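Local coordinates for membrane lipoprotein family protein (Aeropyrum pernix, PDB 4PEV) that binds adenosine between its two lobes and probably delivers nucleosides, as a membrane-tethered solute-binding lipoprotein, to an ABC transporter, at residues Val118-Gln123 against Ile141-Arg146; Tyr155-Gln160 against Gly297-Asp302. One frame throughout, in Å; residues are numbered along the deposited sequence.

Contact 1. Residues Val118-Gln123 against Ile141-Arg146. With ADN (adenosine), chain F.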
ATOM      1  N   VAL C 118       8.989 -11.043  -0.595  1.00 27.35           N
ATOM      2  CA  VAL C 118       8.287  -9.757  -0.521  1.00 27.60           C
ATOM      3  C   VAL C 118       7.681  -9.374  -1.870  1.00 26.59           C
ATOM      4  O   VAL C 118       8.319  -8.701  -2.687  1.00 25.86           O
ATOM      5  CB  VAL C 118       9.228  -8.624  -0.018  1.00 28.05           C
ATOM      6  CG1 VAL C 118       8.524  -7.272   0.003  1.00 28.73           C
ATOM      7  CG2 VAL C 118       9.747  -8.941   1.371  1.00 28.61           C
ATOM      8  N   GLY C 119       6.438  -9.785  -2.077  1.00 25.94           N
ATOM      9  CA  GLY C 119       5.679  -9.340  -3.224  1.00 26.79           C
ATOM     10  C   GLY C 119       4.943 -10.469  -3.909  1.00 27.90           C
ATOM     11  O   GLY C 119       5.396 -11.616  -3.924  1.00 28.66           O
ATOM     12  N   PHE C 120       3.799 -10.122  -4.477  1.00 28.00           N
ATOM     13  CA  PHE C 120       2.974 -11.049  -5.215  1.00 27.85           C
ATOM     14  C   PHE C 120       3.713 -11.841  -6.291  1.00 28.29           C
ATOM     15  O   PHE C 120       3.408 -13.014  -6.479  1.00 30.10           O
ATOM     16  CB  PHE C 120       1.805 -10.292  -5.865  1.00 28.70           C
ATOM     17  CG  PHE C 120       1.026 -11.120  -6.830  1.00 29.38           C
ATOM     18  CD1 PHE C 120       0.108 -12.065  -6.366  1.00 29.99           C
ATOM     19  CD2 PHE C 120       1.247 -11.002  -8.196  1.00 29.21           C
ATOM     20  CE1 PHE C 120      -0.591 -12.859  -7.255  1.00 29.97           C
ATOM     21  CE2 PHE C 120       0.555 -11.793  -9.089  1.00 29.55           C
ATOM     22  CZ  PHE C 120      -0.366 -12.719  -8.618  1.00 30.17           C
ATOM     23  N   LEU C 121       4.656 -11.226  -7.010  1.00 27.66           N
ATOM     24  CA  LEU C 121       5.288 -11.905  -8.149  1.00 27.83           C
ATOM     25  C   LEU C 121       6.058 -13.178  -7.785  1.00 27.53           C
ATOM     26  O   LEU C 121       6.398 -13.976  -8.671  1.00 28.33           O
ATOM     27  CB  LEU C 121       6.219 -10.973  -8.915  1.00 29.56           C
ATOM     28  CG  LEU C 121       5.671  -9.668  -9.508  1.00 31.37           C
ATOM     29  CD1 LEU C 121       6.770  -8.984 -10.315  1.00 31.25           C
ATOM     30  CD2 LEU C 121       4.444  -9.913 -10.380  1.00 30.92           C
ATOM     31  N   TRP C 122       6.329 -13.361  -6.495  1.00 26.98           N
ATOM     32  CA  TRP C 122       6.944 -14.583  -5.968  1.00 27.72           C
ATOM     33  C   TRP C 122       5.998 -15.789  -5.875  1.00 28.98           C
ATOM     34  O   TRP C 122       6.438 -16.902  -5.618  1.00 28.74           O
ATOM     35  CB  TRP C 122       7.499 -14.307  -4.565  1.00 27.46           C
ATOM     36  CG  TRP C 122       8.779 -13.557  -4.565  1.00 26.93           C
ATOM     37  CD1 TRP C 122       9.003 -12.320  -4.049  1.00 26.77           C
ATOM     38  CD2 TRP C 122      10.024 -14.000  -5.114  1.00 26.55           C
ATOM     39  NE1 TRP C 122      10.312 -11.961  -4.249  1.00 27.01           N
ATOM     40  CE2 TRP C 122      10.963 -12.977  -4.894  1.00 25.93           C
ATOM     41  CE3 TRP C 122      10.438 -15.174  -5.763  1.00 26.44           C
ATOM     42  CZ2 TRP C 122      12.284 -13.080  -5.299  1.00 26.26           C
ATOM     43  CZ3 TRP C 122      11.759 -15.285  -6.158  1.00 26.39           C
ATOM     44  CH2 TRP C 122      12.666 -14.244  -5.931  1.00 26.71           C
ATOM     45  N   GLN C 123       4.708 -15.565  -6.070  1.00 31.79           N
ATOM     46  CA  GLN C 123       3.710 -16.603  -5.870  1.00 34.07           C
ATOM     47  C   GLN C 123       3.837 -17.735  -6.871  1.00 34.69           C
ATOM     48  O   GLN C 123       3.750 -18.889  -6.506  1.00 33.78           O
ATOM     49  CB  GLN C 123       2.321 -16.014  -5.983  1.00 35.18           C
ATOM     50  CG  GLN C 123       1.260 -16.876  -5.366  1.00 37.20           C
ATOM     51  CD  GLN C 123      -0.111 -16.447  -5.807  1.00 39.94           C
ATOM     52  OE1 GLN C 123      -0.688 -15.495  -5.277  1.00 42.84           O
ATOM     53  NE2 GLN C 123      -0.635 -17.138  -6.796  1.00 40.87           N
ATOM     54  N   ILE C 141       4.868 -12.623   1.455  1.00 31.22           N
ATOM     55  CA  ILE C 141       4.226 -11.381   1.901  1.00 31.73           C
ATOM     56  C   ILE C 141       3.438 -10.747   0.755  1.00 33.90           C
ATOM     57  O   ILE C 141       3.936 -10.666  -0.376  1.00 32.19           O
ATOM     58  CB  ILE C 141       5.238 -10.345   2.428  1.00 31.11           C
ATOM     59  CG1 ILE C 141       6.243 -10.976   3.407  1.00 31.97           C
ATOM     60  CG2 ILE C 141       4.517  -9.175   3.073  1.00 30.49           C
ATOM     61  CD1 ILE C 141       5.633 -11.712   4.584  1.00 32.25           C
ATOM     62  N   ASP C 142       2.209 -10.318   1.072  1.00 36.85           N
ATOM     63  CA  ASP C 142       1.292  -9.659   0.133  1.00 38.87           C
ATOM     64  C   ASP C 142       0.701 -10.632  -0.890  1.00 36.63           C
ATOM     65  O   ASP C 142       0.178 -10.215  -1.922  1.00 34.83           O
ATOM     66  CB  ASP C 142       1.998  -8.487  -0.575  1.00 43.43           C
ATOM     67  CG  ASP C 142       1.038  -7.372  -0.997  1.00 47.77           C
ATOM     68  OD1 ASP C 142       0.192  -6.973  -0.164  1.00 56.17           O
ATOM     69  OD2 ASP C 142       1.145  -6.874  -2.149  1.00 49.27           O
ATOM     70  N   ALA C 143       0.783 -11.928  -0.600  1.00 36.69           N
ATOM     71  CA  ALA C 143       0.238 -12.948  -1.500  1.00 36.75           C
ATOM     72  C   ALA C 143       0.063 -14.255  -0.773  1.00 36.75           C
ATOM     73  O   ALA C 143       0.662 -14.479   0.275  1.00 34.71           O
ATOM     74  CB  ALA C 143       1.125 -13.151  -2.722  1.00 35.70           C
ATOM     75  N   ALA C 144      -0.789 -15.095  -1.344  1.00 39.81           N
ATOM     76  CA  ALA C 144      -1.007 -16.438  -0.849  1.00 40.97           C
ATOM     77  C   ALA C 144      -0.993 -17.424  -1.994  1.00 42.14           C
ATOM     78  O   ALA C 144      -1.457 -17.147  -3.112  1.00 39.37           O
ATOM     79  CB  ALA C 144      -2.311 -16.535  -0.093  1.00 41.26           C
ATOM     80  N   THR C 145      -0.459 -18.590  -1.676  1.00 44.73           N
ATOM     81  CA  THR C 145      -0.165 -19.606  -2.658  1.00 46.26           C
ATOM     82  C   THR C 145      -1.487 -20.314  -3.037  1.00 48.90           C
ATOM     83  O   THR C 145      -2.440 -20.291  -2.264  1.00 46.49           O
ATOM     84  CB  THR C 145       0.968 -20.507  -2.100  1.00 43.93           C
ATOM     85  OG1 THR C 145       1.583 -21.217  -3.174  1.00 47.98           O
ATOM     86  CG2 THR C 145       0.487 -21.460  -0.995  1.00 41.20           C
ATOM     87  N   ARG C 146      -1.579 -20.868  -4.244  1.00 53.95           N
ATOM     88  CA  ARG C 146      -2.838 -21.479  -4.702  1.00 58.71           C
ATOM     89  C   ARG C 146      -3.194 -22.722  -3.886  1.00 58.09           C
ATOM     90  O   ARG C 146      -4.334 -22.892  -3.490  1.00 56.57           O
ATOM     91  CB  ARG C 146      -2.759 -21.842  -6.182  1.00 65.09           C
ATOM     92  CG  ARG C 146      -4.106 -22.174  -6.822  1.00 72.64           C
ATOM     93  CD  ARG C 146      -4.110 -21.932  -8.335  1.00 75.47           C
ATOM     94  NE  ARG C 146      -3.613 -20.591  -8.676  1.00 76.08           N
ATOM     95  CZ  ARG C 146      -3.594 -20.076  -9.903  1.00 75.51           C
ATOM     96  NH1 ARG C 146      -4.064 -20.758 -10.941  1.00 74.43           N
ATOM     97  NH2 ARG C 146      -3.115 -18.854 -10.089  1.00 73.48           N
TER
HETATM   98  O5' ADN F 501       2.722   0.802  -3.384  1.00 24.76           O
HETATM   99  C5' ADN F 501       1.380   0.294  -3.515  1.00 24.46           C
HETATM  100  C4' ADN F 501       1.249  -1.232  -3.505  1.00 25.00           C
HETATM  101  O4' ADN F 501       1.875  -1.832  -4.642  1.00 25.17           O
HETATM  102  C3' ADN F 501       1.851  -1.975  -2.316  1.00 25.42           C
HETATM  103  O3' ADN F 501       1.005  -1.930  -1.162  1.00 24.73           O
HETATM  104  C2' ADN F 501       2.043  -3.379  -2.881  1.00 25.15           C
HETATM  105  O2' ADN F 501       0.851  -4.174  -2.836  1.00 24.87           O
HETATM  106  C1' ADN F 501       2.413  -3.110  -4.316  1.00 25.20           C
HETATM  107  N9  ADN F 501       3.877  -3.052  -4.488  1.00 26.41           N
HETATM  108  C8  ADN F 501       4.698  -2.010  -4.216  1.00 26.73           C
HETATM  109  N7  ADN F 501       5.991  -2.309  -4.514  1.00 27.31           N
HETATM  110  C5  ADN F 501       5.988  -3.570  -4.996  1.00 28.16           C
HETATM  111  C6  ADN F 501       6.992  -4.531  -5.502  1.00 28.08           C
HETATM  112  N6  ADN F 501       8.291  -4.182  -5.545  1.00 28.70           N
HETATM  113  N1  ADN F 501       6.571  -5.758  -5.900  1.00 28.31           N
HETATM  114  C2  ADN F 501       5.274  -6.128  -5.850  1.00 27.77           C
HETATM  115  N3  ADN F 501       4.310  -5.312  -5.403  1.00 28.04           N
HETATM  116  C4  ADN F 501       4.597  -4.054  -4.970  1.00 27.80           C
HETATM  117  O   HOH W   1       2.786  -7.264  -4.276  1.00 31.09           O

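Contact 2. Residues Tyr155-Gln160 against Gly297-Asp302. With ADN (adenosine), chain F.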
ATOM      1  N   TYR C 155       0.981 -14.232   4.032  1.00 31.91           N
ATOM      2  CA  TYR C 155       0.410 -13.037   4.660  1.00 32.19           C
ATOM      3  C   TYR C 155      -0.272 -12.179   3.591  1.00 32.91           C
ATOM      4  O   TYR C 155       0.383 -11.572   2.745  1.00 31.83           O
ATOM      5  CB  TYR C 155       1.484 -12.250   5.404  1.00 32.79           C
ATOM      6  CG  TYR C 155       2.022 -12.954   6.645  1.00 33.83           C
ATOM      7  CD1 TYR C 155       2.972 -13.964   6.543  1.00 36.14           C
ATOM      8  CD2 TYR C 155       1.588 -12.600   7.916  1.00 33.62           C
ATOM      9  CE1 TYR C 155       3.473 -14.605   7.671  1.00 37.54           C
ATOM     10  CE2 TYR C 155       2.073 -13.232   9.048  1.00 35.59           C
ATOM     11  CZ  TYR C 155       3.022 -14.237   8.930  1.00 38.09           C
ATOM     12  OH  TYR C 155       3.514 -14.881  10.067  1.00 38.72           O
ATOM     13  N   LEU C 156      -1.602 -12.189   3.614  1.00 34.58           N
ATOM     14  CA  LEU C 156      -2.426 -11.445   2.672  1.00 36.42           C
ATOM     15  C   LEU C 156      -3.049 -10.293   3.397  1.00 37.45           C
ATOM     16  O   LEU C 156      -3.357 -10.415   4.583  1.00 37.68           O
ATOM     17  CB  LEU C 156      -3.584 -12.298   2.181  1.00 38.97           C
ATOM     18  CG  LEU C 156      -3.282 -13.246   1.039  1.00 41.66           C
ATOM     19  CD1 LEU C 156      -4.426 -14.240   0.931  1.00 43.41           C
ATOM     20  CD2 LEU C 156      -3.081 -12.465  -0.254  1.00 42.62           C
ATOM     21  N   PHE C 157      -3.264  -9.187   2.688  1.00 37.03           N
ATOM     22  CA  PHE C 157      -4.001  -8.062   3.251  1.00 36.45           C
ATOM     23  C   PHE C 157      -5.336  -7.916   2.547  1.00 37.47           C
ATOM     24  O   PHE C 157      -5.522  -8.400   1.433  1.00 39.24           O
ATOM     25  CB  PHE C 157      -3.197  -6.772   3.148  1.00 35.59           C
ATOM     26  CG  PHE C 157      -1.931  -6.780   3.960  1.00 33.48           C
ATOM     27  CD1 PHE C 157      -0.766  -7.336   3.447  1.00 32.98           C
ATOM     28  CD2 PHE C 157      -1.899  -6.221   5.219  1.00 31.85           C
ATOM     29  CE1 PHE C 157       0.401  -7.343   4.190  1.00 32.35           C
ATOM     30  CE2 PHE C 157      -0.736  -6.222   5.970  1.00 31.81           C
ATOM     31  CZ  PHE C 157       0.416  -6.782   5.455  1.00 32.26           C
ATOM     32  N   ARG C 158      -6.273  -7.266   3.220  1.00 38.84           N
ATOM     33  CA  ARG C 158      -7.568  -6.973   2.632  1.00 39.24           C
ATOM     34  C   ARG C 158      -7.570  -5.487   2.262  1.00 39.67           C
ATOM     35  O   ARG C 158      -8.125  -4.652   2.984  1.00 42.52           O
ATOM     36  CB  ARG C 158      -8.683  -7.334   3.623  1.00 38.83           C
ATOM     37  CG  ARG C 158      -8.735  -8.815   4.004  1.00 37.10           C
ATOM     38  CD  ARG C 158      -9.972  -9.142   4.844  1.00 35.39           C
ATOM     39  NE  ARG C 158      -9.949  -8.458   6.139  1.00 33.73           N
ATOM     40  CZ  ARG C 158      -9.277  -8.878   7.212  1.00 33.65           C
ATOM     41  NH1 ARG C 158      -8.576 -10.015   7.179  1.00 34.44           N
ATOM     42  NH2 ARG C 158      -9.306  -8.159   8.334  1.00 31.58           N
ATOM     43  N   GLU C 159      -6.930  -5.179   1.132  1.00 38.25           N
ATOM     44  CA  GLU C 159      -6.664  -3.802   0.708  1.00 37.56           C
ATOM     45  C   GLU C 159      -7.922  -3.008   0.417  1.00 36.34           C
ATOM     46  O   GLU C 159      -7.917  -1.786   0.502  1.00 36.82           O
ATOM     47  CB  GLU C 159      -5.791  -3.775  -0.548  1.00 40.18           C
ATOM     48  CG  GLU C 159      -4.328  -4.102  -0.322  1.00 41.62           C
ATOM     49  CD  GLU C 159      -4.016  -5.588  -0.313  1.00 43.74           C
ATOM     50  OE1 GLU C 159      -4.925  -6.421  -0.506  1.00 44.51           O
ATOM     51  OE2 GLU C 159      -2.831  -5.926  -0.118  1.00 47.53           O
ATOM     52  N   GLN C 160      -8.997  -3.693   0.057  1.00 35.72           N
ATOM     53  CA  GLN C 160     -10.282  -3.032  -0.134  1.00 35.31           C
ATOM     54  C   GLN C 160     -10.627  -2.190   1.100  1.00 35.51           C
ATOM     55  O   GLN C 160     -11.152  -1.066   0.995  1.00 34.04           O
ATOM     56  CB  GLN C 160     -11.398  -4.054  -0.391  1.00 35.28           C
ATOM     57  CG  GLN C 160     -11.116  -5.068  -1.500  1.00 36.34           C
ATOM     58  CD  GLN C 160     -10.779  -6.467  -0.984  1.00 37.04           C
ATOM     59  OE1 GLN C 160      -9.987  -6.643  -0.055  1.00 37.38           O
ATOM     60  NE2 GLN C 160     -11.387  -7.471  -1.593  1.00 39.16           N
ATOM     61  N   GLY C 297      -2.451   5.803   3.363  1.00 33.28           N
ATOM     62  CA  GLY C 297      -2.932   4.460   3.691  1.00 34.76           C
ATOM     63  C   GLY C 297      -1.762   3.656   4.241  1.00 35.91           C
ATOM     64  O   GLY C 297      -0.662   3.717   3.698  1.00 38.35           O
ATOM     65  N   LEU C 298      -1.974   2.915   5.322  1.00 36.25           N
ATOM     66  CA  LEU C 298      -0.886   2.136   5.919  1.00 36.41           C
ATOM     67  C   LEU C 298      -1.090   0.684   5.650  1.00 35.64           C
ATOM     68  O   LEU C 298      -2.204   0.199   5.703  1.00 36.23           O
ATOM     69  CB  LEU C 298      -0.826   2.310   7.431  1.00 36.69           C
ATOM     70  CG  LEU C 298      -0.597   3.725   7.922  1.00 37.10           C
ATOM     71  CD1 LEU C 298      -0.835   3.762   9.420  1.00 38.45           C
ATOM     72  CD2 LEU C 298       0.805   4.195   7.569  1.00 37.88           C
ATOM     73  N   LYS C 299       0.008  -0.005   5.380  1.00 37.17           N
ATOM     74  CA  LYS C 299       0.010  -1.448   5.228  1.00 36.12           C
ATOM     75  C   LYS C 299       1.179  -1.945   6.047  1.00 35.86           C
ATOM     76  O   LYS C 299       2.330  -1.609   5.752  1.00 35.77           O
ATOM     77  CB  LYS C 299       0.168  -1.819   3.760  1.00 35.83           C
ATOM     78  CG  LYS C 299       0.103  -3.310   3.505  1.00 36.57           C
ATOM     79  CD  LYS C 299      -0.676  -3.673   2.233  1.00 36.67           C
ATOM     80  CE  LYS C 299       0.226  -3.964   1.052  1.00 35.95           C
ATOM     81  NZ  LYS C 299      -0.547  -4.452  -0.127  1.00 35.05           N
ATOM     82  N   ARG C 300       0.888  -2.714   7.092  1.00 34.49           N
ATOM     83  CA  ARG C 300       1.911  -3.107   8.056  1.00 34.48           C
ATOM     84  C   ARG C 300       2.690  -4.342   7.620  1.00 34.03           C
ATOM     85  O   ARG C 300       2.696  -5.371   8.300  1.00 31.82           O
ATOM     86  CB  ARG C 300       1.288  -3.305   9.431  1.00 35.22           C
ATOM     87  CG  ARG C 300       0.538  -2.082   9.952  1.00 36.17           C
ATOM     88  CD  ARG C 300       1.375  -0.806   9.867  1.00 36.17           C
ATOM     89  NE  ARG C 300       2.638  -0.953  10.581  1.00 35.71           N
ATOM     90  CZ  ARG C 300       2.802  -0.713  11.876  1.00 36.11           C
ATOM     91  NH1 ARG C 300       1.796  -0.292  12.613  1.00 37.99           N
ATOM     92  NH2 ARG C 300       3.981  -0.885  12.440  1.00 37.24           N
ATOM     93  N   VAL C 301       3.390  -4.194   6.497  1.00 33.15           N
ATOM     94  CA  VAL C 301       4.276  -5.228   5.976  1.00 33.85           C
ATOM     95  C   VAL C 301       5.399  -5.558   6.968  1.00 34.27           C
ATOM     96  O   VAL C 301       5.883  -6.694   7.035  1.00 33.72           O
ATOM     97  CB  VAL C 301       4.896  -4.779   4.637  1.00 34.57           C
ATOM     98  CG1 VAL C 301       5.920  -5.790   4.128  1.00 35.01           C
ATOM     99  CG2 VAL C 301       3.810  -4.584   3.597  1.00 35.45           C
ATOM    100  N   ASP C 302       5.816  -4.546   7.723  1.00 34.99           N
ATOM    101  CA  ASP C 302       6.854  -4.697   8.735  1.00 34.64           C
ATOM    102  C   ASP C 302       6.436  -5.660   9.821  1.00 33.09           C
ATOM    103  O   ASP C 302       7.255  -6.441  10.300  1.00 33.36           O
ATOM    104  CB  ASP C 302       7.231  -3.341   9.332  1.00 36.77           C
ATOM    105  CG  ASP C 302       6.042  -2.586   9.906  1.00 39.95           C
ATOM    106  OD1 ASP C 302       4.950  -2.539   9.279  1.00 40.88           O
ATOM    107  OD2 ASP C 302       6.218  -2.017  11.001  1.00 44.74           O
TER
HETATM  108  O5' ADN F 501       2.722   0.802  -3.384  1.00 24.76           O
HETATM  109  C5' ADN F 501       1.380   0.294  -3.515  1.00 24.46           C
HETATM  110  C4' ADN F 501       1.249  -1.232  -3.505  1.00 25.00           C
HETATM  111  O4' ADN F 501       1.875  -1.832  -4.642  1.00 25.17           O
HETATM  112  C3' ADN F 501       1.851  -1.975  -2.316  1.00 25.42           C
HETATM  113  O3' ADN F 501       1.005  -1.930  -1.162  1.00 24.73           O
HETATM  114  C2' ADN F 501       2.043  -3.379  -2.881  1.00 25.15           C
HETATM  115  O2' ADN F 501       0.851  -4.174  -2.836  1.00 24.87           O
HETATM  116  C1' ADN F 501       2.413  -3.110  -4.316  1.00 25.20           C
HETATM  117  N9  ADN F 501       3.877  -3.052  -4.488  1.00 26.41           N
HETATM  118  C8  ADN F 501       4.698  -2.010  -4.216  1.00 26.73           C
HETATM  119  N7  ADN F 501       5.991  -2.309  -4.514  1.00 27.31           N
HETATM  120  C5  ADN F 501       5.988  -3.570  -4.996  1.00 28.16           C
HETATM  121  C6  ADN F 501       6.992  -4.531  -5.502  1.00 28.08           C
HETATM  122  N6  ADN F 501       8.291  -4.182  -5.545  1.00 28.70           N
HETATM  123  N1  ADN F 501       6.571  -5.758  -5.900  1.00 28.31           N
HETATM  124  C2  ADN F 501       5.274  -6.128  -5.850  1.00 27.77           C
HETATM  125  N3  ADN F 501       4.310  -5.312  -5.403  1.00 28.04           N
HETATM  126  C4  ADN F 501       4.597  -4.054  -4.970  1.00 27.80           C

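Contact 1. Residues Val118-Gln123 against Ile141-Arg146
V118 and I141 close a parallel beta bridge, their CA atoms 5.0 Å apart, at the point where two neighbouring strands of the sheet run out. Just beyond it the G119 N-H bonds to I141 O at 3.2 Å, a bent link with an N-H...O angle of 137°. The two chains then continue as loops, 118-123 turning through a short 3-10 segment, 120-122, and into helix 123-132. G119 itself has a positive phi, where a side chain would run into the preceding carbonyl, and a CB there would also crowd C2 of the adenine.

This is the carboxyl edge of a parallel alpha/beta sheet, the place where periplasmic-binding-protein folds put their ligand-binding loops. D142, the first residue past strand 137-141, belongs to that site. Its OD2 accepts the O2' hydroxyl of adenosine at 2.8 Å and also takes a bond from a water, 2.7 Å away, which in turn accepts from F120 N. The water thus ties the ribose-binding carboxylate to the start of the 3-10 turn, while D142 OD1 pairs with K299.

Farther from the ligand, F120 and A143 make an apolar touch: CB of A143 packs 3.7 Å from F120 CA and 3.9 Å from CD1, approaching the ring obliquely. With CG anti to the backbone N (chi1 -161°), Q123 sends its extended chain toward the second loop and lays CG 3.5 Å from A144 O. Its amide is modelled with OE1 facing that same carbonyl oxygen, so which way round the amide sits is doubtful.

Contact 2. Residues Tyr155-Gln160 against Gly297-Asp302
K299 reaches E159 with its ammonium and covers F157 with its chain, so one lysine makes both the charged and the aromatic contact. NZ donates to E159 OE2 at 2.7 Å in a salt bridge that uses the anti lone pair of that oxygen, the one away from OE1. Behind the charge, CG of K299 sits 3.8 Å from the centroid of the F157 ring and only 5° off its normal, a CH-pi contact over the face, and CD follows at 3.8 Å from F157 CG. The bends at chi2 (140°) and chi3 (100°) carry the lysine chain across this face and bring NZ to adenosine, where it donates to O2' at 3.1 Å and, weakly, to O3'. D142 is the second carboxylate at this nitrogen.

At the ring's edge, CZ of F157 meets R300 O at 3.9 Å. R300 centres an inverse gamma turn and holds the N-cap position of helix 301-313; its NE and NH2 grip D302 side-on, one bond to each carboxylate oxygen, with NH2 to OD2 at 2.9 Å. The second oxygen of E159, OE1, pairs with R200 of helix 196-214.

Without the F157 ring, as with an alanine here, CG and CD of K299 would probably lose the face they lie on, leaving a gap under them and a less fixed path for the aliphatic chain.

Two carboxylates around one buried ammonium would be expected to keep K299 charged, and the lysine in turn probably eases the repulsion between E159 OE2 and D142 OD1.

In the fold
Both contacts serve the adenosine pocket of a two-lobed binding protein, and their centres lie about 13 Å apart. Contact 1 stays within one parallel sheet, joining the ends of adjacent strands 114-118 and 137-141, and grades from a buried ligand end to the more exposed loop around R146. Contact 2, largely buried with R300 its partly exposed member, lies close to the centre of the molecule and joins strands from the two different sheets. The chemistry follows: backbone pairing, a water bridge and small apolar packing in the first, a charged pair and an aromatic face in the second. D142 OD1 and K299 NZ join them at 2.6 Å, while A143 and A144 pack against L156.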